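Local coordinates for nuclease (Salmonella phage SETP3, PDB 4QBN), which is a virus-type replication-repair (VRR-NUC) nuclease that probably binds nucleic acid and cuts its ester bonds with magnesium as cofactor, at residues A[1-4]-A[5-8]; A[9-12]-A[13-17]; A[64-67]-A[68-72]. All coordinates share one frame; numbering follows the deposited sequence.

Interaction 1 of 3, residues A[1-4]-A[5-8]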
loop_
_atom_site.group_PDB
_atom_site.type_symbol
_atom_site.label_atom_id
_atom_site.label_comp_id
_atom_site.label_asym_id
_atom_site.label_seq_id
_atom_site.Cartn_x
_atom_site.Cartn_y
_atom_site.Cartn_z
ATOM N N ALA A 1 -15.796 -19.684 6.744
ATOM C CA ALA A 1 -14.556 -20.022 6.054
ATOM C C ALA A 1 -13.504 -20.581 7.040
ATOM O O ALA A 1 -13.570 -21.730 7.499
ATOM C CB ALA A 1 -14.017 -18.760 5.306
ATOM N N THR A 2 -12.497 -19.769 7.302
ATOM C CA THR A 2 -11.553 -19.977 8.384
ATOM C C THR A 2 -11.917 -18.852 9.390
ATOM O O THR A 2 -12.576 -17.861 8.986
ATOM C CB THR A 2 -10.084 -19.873 7.860
ATOM O OG1 THR A 2 -9.830 -18.561 7.329
ATOM C CG2 THR A 2 -9.865 -20.853 6.735
ATOM N N LYS A 3 -11.497 -18.936 10.653
ATOM C CA LYS A 3 -11.787 -17.816 11.557
ATOM C C LYS A 3 -11.201 -16.518 11.024
ATOM O O LYS A 3 -11.850 -15.452 11.037
ATOM C CB LYS A 3 -11.224 -18.066 12.957
ATOM C CG LYS A 3 -11.941 -19.157 13.753
ATOM C CD LYS A 3 -11.276 -19.394 15.116
ATOM C CE LYS A 3 -12.032 -20.443 15.950
ATOM N NZ LYS A 3 -12.058 -21.763 15.238
ATOM N N GLU A 4 -9.971 -16.608 10.522
ATOM C CA GLU A 4 -9.244 -15.452 10.066
ATOM C C GLU A 4 -9.963 -14.919 8.832
ATOM O O GLU A 4 -10.093 -13.707 8.632
ATOM C CB GLU A 4 -7.814 -15.899 9.746
ATOM C CG GLU A 4 -6.806 -14.819 9.460
ATOM C CD GLU A 4 -5.376 -15.359 9.643
ATOM O OE1 GLU A 4 -5.171 -16.232 10.528
ATOM O OE2 GLU A 4 -4.466 -14.927 8.902
ATOM N N GLY A 5 -10.426 -15.836 7.986
ATOM C CA GLY A 5 -11.173 -15.456 6.783
ATOM C C GLY A 5 -12.475 -14.711 7.083
ATOM O O GLY A 5 -12.806 -13.781 6.362
ATOM N N ARG A 6 -13.206 -15.110 8.131
ATOM C CA ARG A 6 -14.450 -14.435 8.514
ATOM C C ARG A 6 -14.210 -13.018 9.025
ATOM O O ARG A 6 -14.992 -12.093 8.704
ATOM C CB ARG A 6 -15.202 -15.247 9.573
ATOM C CG ARG A 6 -16.031 -16.359 8.936
ATOM C CD ARG A 6 -15.693 -17.718 9.469
ATOM N NE ARG A 6 -15.734 -17.824 10.929
ATOM C CZ ARG A 6 -15.426 -18.945 11.586
ATOM N NH1 ARG A 6 -15.057 -20.035 10.923
ATOM N NH2 ARG A 6 -15.489 -18.981 12.914
ATOM N N VAL A 7 -13.172 -12.841 9.838
ATOM C CA VAL A 7 -12.856 -11.500 10.336
ATOM C C VAL A 7 -12.429 -10.640 9.162
ATOM O O VAL A 7 -12.735 -9.449 9.088
ATOM C CB VAL A 7 -11.752 -11.526 11.387
ATOM C CG1 VAL A 7 -11.345 -10.064 11.837
ATOM C CG2 VAL A 7 -12.218 -12.384 12.593
ATOM N N GLN A 8 -11.647 -11.212 8.252
ATOM C CA GLN A 8 -11.192 -10.426 7.113
ATOM C C GLN A 8 -12.367 -9.962 6.232
ATOM O O GLN A 8 -12.390 -8.822 5.720
ATOM C CB GLN A 8 -10.208 -11.251 6.288
ATOM C CG GLN A 8 -9.605 -10.483 5.177
ATOM C CD GLN A 8 -8.464 -11.275 4.568
ATOM O OE1 GLN A 8 -8.483 -11.603 3.371
ATOM N NE2 GLN A 8 -7.476 -11.630 5.405
#
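Lys3 and Arg6, one turn apart on the helix, run side by side in the same direction, and the aliphatic part of the lysine rests against the arginine: Lys3 CG lies 3.7 Å from Arg6 NH2. The guanidinium sits with one face on the backbone of the first turn, Lys3 CA standing 3.8 Å above its centre, while Ala1 O lies near its plane at the edge. A bend at chi2 (124°) brings Arg6 CD to 3.2 Å from Thr2 O, and a second at chi3 (53°) lays the guanidinium over Lys3. The two cationic ends stay apart, with Lys3 NZ 5.0 Å from Arg6 NH2. This is the start of helix 3-17, and Thr2 is its N-cap. Threonine suits that place because its short hydroxyl, held between backbone N and carbonyl carbon (chi1 62°), reaches forward to accept from Gly5 N, OG1 to N 2.9 Å, an amide of the first turn, which has no carbonyl of a preceding helical turn to pair with. The regular i to i+4 bonds then begin with Arg6 N to Thr2 O at 2.9 Å. Branched Val7 is buried, its side chain packing on Phe82 and Val85 of helix 82-92, whereas Lys3 and Arg6 remain on the exposed surface.

Interaction 2 of 3, residues A[9-12]-A[13-17]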
loop_
_atom_site.group_PDB
_atom_site.type_symbol
_atom_site.label_atom_id
_atom_site.label_comp_id
_atom_site.label_asym_id
_atom_site.label_seq_id
_atom_site.Cartn_x
_atom_site.Cartn_y
_atom_site.Cartn_z
ATOM N N LYS A 9 -13.330 -10.846 6.024
ATOM C CA LYS A 9 -14.478 -10.473 5.221
ATOM C C LYS A 9 -15.303 -9.376 5.888
ATOM O O LYS A 9 -15.844 -8.493 5.221
ATOM C CB LYS A 9 -15.342 -11.678 4.967
ATOM C CG LYS A 9 -16.640 -11.403 4.220
ATOM C CD LYS A 9 -17.322 -12.756 3.902
ATOM C CE LYS A 9 -18.838 -12.758 4.134
ATOM N NZ LYS A 9 -19.609 -12.008 3.096
ATOM N N TYR A 10 -15.442 -9.445 7.201
ATOM C CA TYR A 10 -16.224 -8.422 7.913
ATOM C C TYR A 10 -15.541 -7.090 7.828
ATOM O O TYR A 10 -16.171 -6.026 7.616
ATOM C CB TYR A 10 -16.355 -8.829 9.374
ATOM C CG TYR A 10 -17.085 -7.851 10.227
ATOM C CD1 TYR A 10 -18.457 -7.717 10.140
ATOM C CD2 TYR A 10 -16.399 -7.085 11.156
ATOM C CE1 TYR A 10 -19.141 -6.851 10.961
ATOM C CE2 TYR A 10 -17.080 -6.195 11.997
ATOM C CZ TYR A 10 -18.429 -6.085 11.881
ATOM O OH TYR A 10 -19.091 -5.201 12.717
ATOM N N ALA A 11 -14.225 -7.129 8.001
ATOM C CA ALA A 11 -13.462 -5.911 7.925
ATOM C C ALA A 11 -13.635 -5.313 6.512
ATOM O O ALA A 11 -13.840 -4.089 6.318
ATOM C CB ALA A 11 -11.952 -6.170 8.239
ATOM N N LYS A 12 -13.509 -6.158 5.513
ATOM C CA LYS A 12 -13.630 -5.657 4.147
ATOM C C LYS A 12 -14.967 -4.985 3.961
ATOM O O LYS A 12 -15.049 -3.899 3.402
ATOM C CB LYS A 12 -13.461 -6.814 3.133
ATOM C CG LYS A 12 -13.749 -6.419 1.690
ATOM C CD LYS A 12 -13.292 -7.562 0.748
ATOM C CE LYS A 12 -13.421 -7.199 -0.700
ATOM N NZ LYS A 12 -14.848 -7.070 -1.032
ATOM N N GLU A 13 -16.038 -5.629 4.429
ATOM C CA GLU A 13 -17.387 -5.050 4.302
ATOM C C GLU A 13 -17.614 -3.731 5.040
ATOM O O GLU A 13 -18.249 -2.798 4.521
ATOM C CB GLU A 13 -18.424 -6.094 4.753
ATOM C CG GLU A 13 -18.477 -7.311 3.793
ATOM C CD GLU A 13 -19.362 -8.451 4.284
ATOM O OE1 GLU A 13 -19.554 -8.595 5.531
ATOM O OE2 GLU A 13 -19.839 -9.229 3.414
ATOM N N ARG A 14 -17.098 -3.646 6.259
ATOM C CA ARG A 14 -17.175 -2.397 7.033
ATOM C C ARG A 14 -16.426 -1.264 6.349
ATOM O O ARG A 14 -16.921 -0.140 6.307
ATOM C CB ARG A 14 -16.599 -2.601 8.429
ATOM C CG ARG A 14 -17.437 -3.570 9.291
ATOM C CD ARG A 14 -18.560 -2.911 10.157
ATOM N NE ARG A 14 -18.537 -1.434 10.327
ATOM C CZ ARG A 14 -18.364 -0.766 11.482
ATOM N NH1 ARG A 14 -18.157 -1.409 12.626
ATOM N NH2 ARG A 14 -18.400 0.566 11.497
ATOM N N PHE A 15 -15.232 -1.530 5.824
ATOM C CA PHE A 15 -14.475 -0.486 5.148
ATOM C C PHE A 15 -15.116 -0.079 3.844
ATOM O O PHE A 15 -15.106 1.091 3.475
ATOM C CB PHE A 15 -13.052 -0.971 4.853
ATOM C CG PHE A 15 -12.258 -1.277 6.100
ATOM C CD1 PHE A 15 -12.436 -0.521 7.238
ATOM C CD2 PHE A 15 -11.310 -2.326 6.108
ATOM C CE1 PHE A 15 -11.663 -0.783 8.397
ATOM C CE2 PHE A 15 -10.558 -2.601 7.264
ATOM C CZ PHE A 15 -10.754 -1.823 8.402
ATOM N N GLU A 16 -15.638 -1.043 3.103
ATOM C CA GLU A 16 -16.307 -0.680 1.855
ATOM C C GLU A 16 -17.574 0.149 2.108
ATOM O O GLU A 16 -17.910 1.019 1.297
ATOM C CB GLU A 16 -16.613 -1.928 1.030
ATOM C CG GLU A 16 -15.355 -2.529 0.389
ATOM C CD GLU A 16 -15.642 -3.855 -0.312
ATOM O OE1 GLU A 16 -16.742 -4.398 -0.076
ATOM O OE2 GLU A 16 -14.796 -4.342 -1.117
ATOM N N ALA A 17 -18.233 -0.071 3.254
ATOM C CA ALA A 17 -19.406 0.736 3.658
ATOM C C ALA A 17 -19.088 2.194 3.978
ATOM O O ALA A 17 -19.973 3.039 3.965
ATOM C CB ALA A 17 -20.125 0.092 4.858
#
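One face of the Tyr10 ring carries the Arg14 side chain: CG stands over it, 3.8 Å from the ring centroid and 16° off the normal, a CH-pi contact one helical turn along. The arginine runs beside the ring in the same direction, with CG and CD lying against it. Beyond them the guanidinium is turned steeply, 76° from the ring plane, and Tyr10 OH lies at its edge. This is i to i+4 packing in the second half of helix 3-17, where the side of the helix turned to helix 82-92 bears the aromatic and apolar residues. Asp86 of that helix joins the two ends, accepting a hydrogen bond from Tyr10 OH and forming a salt bridge with Arg14 NH1, and the Tyr10 ring also stacks with Phe82.

The Phe15 ring has Ala11 O over one face, with CD2 3.1 Å from that oxygen, and Ala11 CB touches CE2 at 4.0 Å. Alanine's small methyl lets the large ring lie close to the preceding turn, near Val22 and Ile89.

Long flexible lysines span a turn to glutamates in two salt bridges of the same spacing. In the exposed pair, Lys9 NZ approaches Glu13 OE2 from above the carboxylate plane at 2.8 Å, its chain bent near the end. The other pair lies against Val22 of strand 21-27: Lys12, extended until its final bend, places NZ 2.7 Å from Glu16 OE2, on the syn side and 32° out of the carboxylate plane.

Interaction 3 of 3, residues A[64-67]-A[68-72]. With SO4 (sulfate ion), chain E.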
loop_
_atom_site.group_PDB
_atom_site.type_symbol
_atom_site.label_atom_id
_atom_site.label_comp_id
_atom_site.label_asym_id
_atom_site.label_seq_id
_atom_site.Cartn_x
_atom_site.Cartn_y
_atom_site.Cartn_z
ATOM N N ARG A 64 8.352 -6.768 12.627
ATOM C CA ARG A 64 9.426 -5.834 12.259
ATOM C C ARG A 64 8.960 -5.020 11.102
ATOM O O ARG A 64 9.218 -3.807 11.077
ATOM C CB ARG A 64 10.797 -6.530 11.952
ATOM C CG ARG A 64 10.808 -7.633 10.908
ATOM C CD ARG A 64 12.274 -8.199 10.615
ATOM N NE ARG A 64 12.300 -9.305 9.636
ATOM C CZ ARG A 64 13.097 -9.387 8.572
ATOM N NH1 ARG A 64 13.980 -8.451 8.298
ATOM N NH2 ARG A 64 13.002 -10.420 7.769
ATOM N N GLU A 65 8.250 -5.650 10.157
ATOM C CA GLU A 65 7.715 -4.867 9.011
ATOM C C GLU A 65 6.703 -3.789 9.485
ATOM O O GLU A 65 6.757 -2.607 9.074
ATOM C CB GLU A 65 7.063 -5.821 8.000
ATOM C CG GLU A 65 6.580 -5.098 6.711
ATOM C CD GLU A 65 7.738 -4.754 5.736
ATOM O OE1 GLU A 65 8.938 -4.947 6.099
ATOM O OE2 GLU A 65 7.453 -4.354 4.557
ATOM N N HIS A 66 5.832 -4.139 10.428
ATOM C CA HIS A 66 4.884 -3.107 10.941
ATOM C C HIS A 66 5.646 -1.972 11.562
ATOM O O HIS A 66 5.289 -0.793 11.432
ATOM C CB HIS A 66 3.962 -3.701 12.029
ATOM C CG HIS A 66 3.099 -4.801 11.534
ATOM N ND1 HIS A 66 2.349 -5.592 12.385
ATOM C CD2 HIS A 66 2.881 -5.263 10.280
ATOM C CE1 HIS A 66 1.702 -6.498 11.668
ATOM N NE2 HIS A 66 1.996 -6.317 10.387
ATOM N N GLU A 67 6.720 -2.297 12.264
ATOM C CA GLU A 67 7.439 -1.184 12.896
ATOM C C GLU A 67 8.195 -0.314 11.881
ATOM O O GLU A 67 8.338 0.865 12.126
ATOM C CB GLU A 67 8.316 -1.619 14.060
ATOM C CG GLU A 67 7.499 -1.807 15.408
ATOM C CD GLU A 67 6.837 -0.523 16.026
ATOM O OE1 GLU A 67 7.428 0.110 16.912
ATOM O OE2 GLU A 67 5.700 -0.185 15.711
ATOM N N ARG A 68 8.728 -0.886 10.792
ATOM C CA ARG A 68 9.350 -0.085 9.721
ATOM C C ARG A 68 8.344 0.902 9.142
ATOM O O ARG A 68 8.693 2.070 8.793
ATOM C CB ARG A 68 9.857 -0.984 8.563
ATOM C CG ARG A 68 10.967 -1.951 8.946
ATOM C CD ARG A 68 11.500 -2.662 7.656
ATOM N NE ARG A 68 12.535 -3.653 7.975
ATOM C CZ ARG A 68 12.326 -4.975 8.012
ATOM N NH1 ARG A 68 11.121 -5.508 7.714
ATOM N NH2 ARG A 68 13.326 -5.762 8.333
ATOM N N PHE A 69 7.106 0.442 8.996
ATOM C CA PHE A 69 6.033 1.300 8.496
ATOM C C PHE A 69 5.717 2.394 9.529
ATOM O O PHE A 69 5.596 3.589 9.174
ATOM C CB PHE A 69 4.742 0.492 8.257
ATOM C CG PHE A 69 4.650 -0.163 6.874
ATOM C CD1 PHE A 69 5.718 -0.882 6.340
ATOM C CD2 PHE A 69 3.441 -0.114 6.168
ATOM C CE1 PHE A 69 5.578 -1.512 5.074
ATOM C CE2 PHE A 69 3.320 -0.725 4.937
ATOM C CZ PHE A 69 4.398 -1.433 4.391
ATOM N N ARG A 70 5.526 2.001 10.770
ATOM C CA ARG A 70 5.043 2.980 11.765
ATOM C C ARG A 70 6.113 4.025 12.120
ATOM O O ARG A 70 5.769 5.183 12.440
ATOM C CB ARG A 70 4.547 2.289 13.016
ATOM C CG ARG A 70 3.292 1.439 12.851
ATOM C CD ARG A 70 2.781 1.209 14.228
ATOM N NE ARG A 70 1.743 0.167 14.209
ATOM C CZ ARG A 70 1.931 -1.089 14.561
ATOM N NH1 ARG A 70 3.123 -1.495 15.055
ATOM N NH2 ARG A 70 0.908 -1.939 14.452
ATOM N N LYS A 71 7.396 3.633 12.088
ATOM C CA LYS A 71 8.523 4.593 12.310
ATOM C C LYS A 71 8.454 5.779 11.359
ATOM O O LYS A 71 8.808 6.912 11.728
ATOM C CB LYS A 71 9.873 3.903 12.084
ATOM C CG LYS A 71 10.244 2.912 13.143
ATOM C CD LYS A 71 11.485 2.070 12.733
ATOM C CE LYS A 71 12.034 1.273 13.909
ATOM N NZ LYS A 71 13.305 0.582 13.543
ATOM N N ARG A 72 7.958 5.527 10.158
ATOM C CA ARG A 72 7.751 6.553 9.133
ATOM C C ARG A 72 6.409 7.189 9.174
ATOM O O ARG A 72 6.078 7.983 8.306
ATOM C CB ARG A 72 7.996 5.938 7.723
ATOM C CG ARG A 72 9.557 5.569 7.622
ATOM C CD ARG A 72 9.870 4.595 6.496
ATOM N NE ARG A 72 11.281 4.412 6.310
ATOM C CZ ARG A 72 11.986 3.482 6.921
ATOM N NH1 ARG A 72 11.391 2.674 7.758
ATOM N NH2 ARG A 72 13.268 3.344 6.668
HETATM S S SO4 E . 14.258 0.794 9.354
HETATM O O1 SO4 E . 14.856 -0.364 10.025
HETATM O O2 SO4 E . 13.431 0.379 8.215
HETATM O O3 SO4 E . 13.481 1.549 10.337
HETATM O O4 SO4 E . 15.309 1.652 8.820
HETATM O O HOH W 1 2.015 -4.802 14.938
#
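Glu65 and Phe69 form the close-packed side of this end of helix 60-71, the crossover helix of a beta-alpha-beta unit between strands 44-50 and 75-79. Glu65 OE2 lies 3.4 Å from Phe69 CE1, with carboxylate and ring planes 50° apart, while the ring meets Phe47 edge-to-face. A bend at chi2 (77°) turns this buried carboxylate toward Arg68, whose NH1 forms a salt bridge with OE1 at 2.8 Å. OE2 is held from outside the helix by Tyr27 OH and by Arg23 of the second subunit, so every oxygen of the buried acid has a partner. Toward strand 75-79, a water joins buried His66 ND1 to Arg70 NH2, which also bonds Val76 O.

Arg64, Glu67 and Lys71 are exposed. Glu67 OE2 lies in the guanidinium plane of Arg70 and makes a salt bridge with NH1 at 3.0 Å, met on its anti side, 26° out of the carboxylate plane. Beside the last turn a sulfate, probably from the crystallisation liquor, is held mainly by Arg72 NH1 to O2 (3.1 Å), helped by weaker bonds from Arg72 NH2 and Lys71 NZ. Arg72 NH1 also bonds Arg68 O at 3.0 Å, tying the guanidinium to the helix end.

The Arg64 and Arg68 side chains run side by side, and Glu65 probably offsets part of their charge; the sulfate suggests that Arg72 and Lys71 may accept an anion.

Interactions 1 and 2 are consecutive parts of helix 3-17, their centres 12 Å apart: the first caps its start and the second carries it along helix 82-92, which both touch, through Val7 in one and Tyr10 and Arg14 among others in the other. Interaction 3 belongs to helix 60-71, on the opposite side of the chain's centre, with its centre about 25 Å from that of interaction 1 and about 24 Å from that of interaction 2; the nearest atoms are about 11 and 13 Å away. Among the three, interaction 3 alone meets the second subunit. Sulfate ions, probably from the crystallisation liquor, lie about 5 Å from the Val7 side chain and by interaction 3.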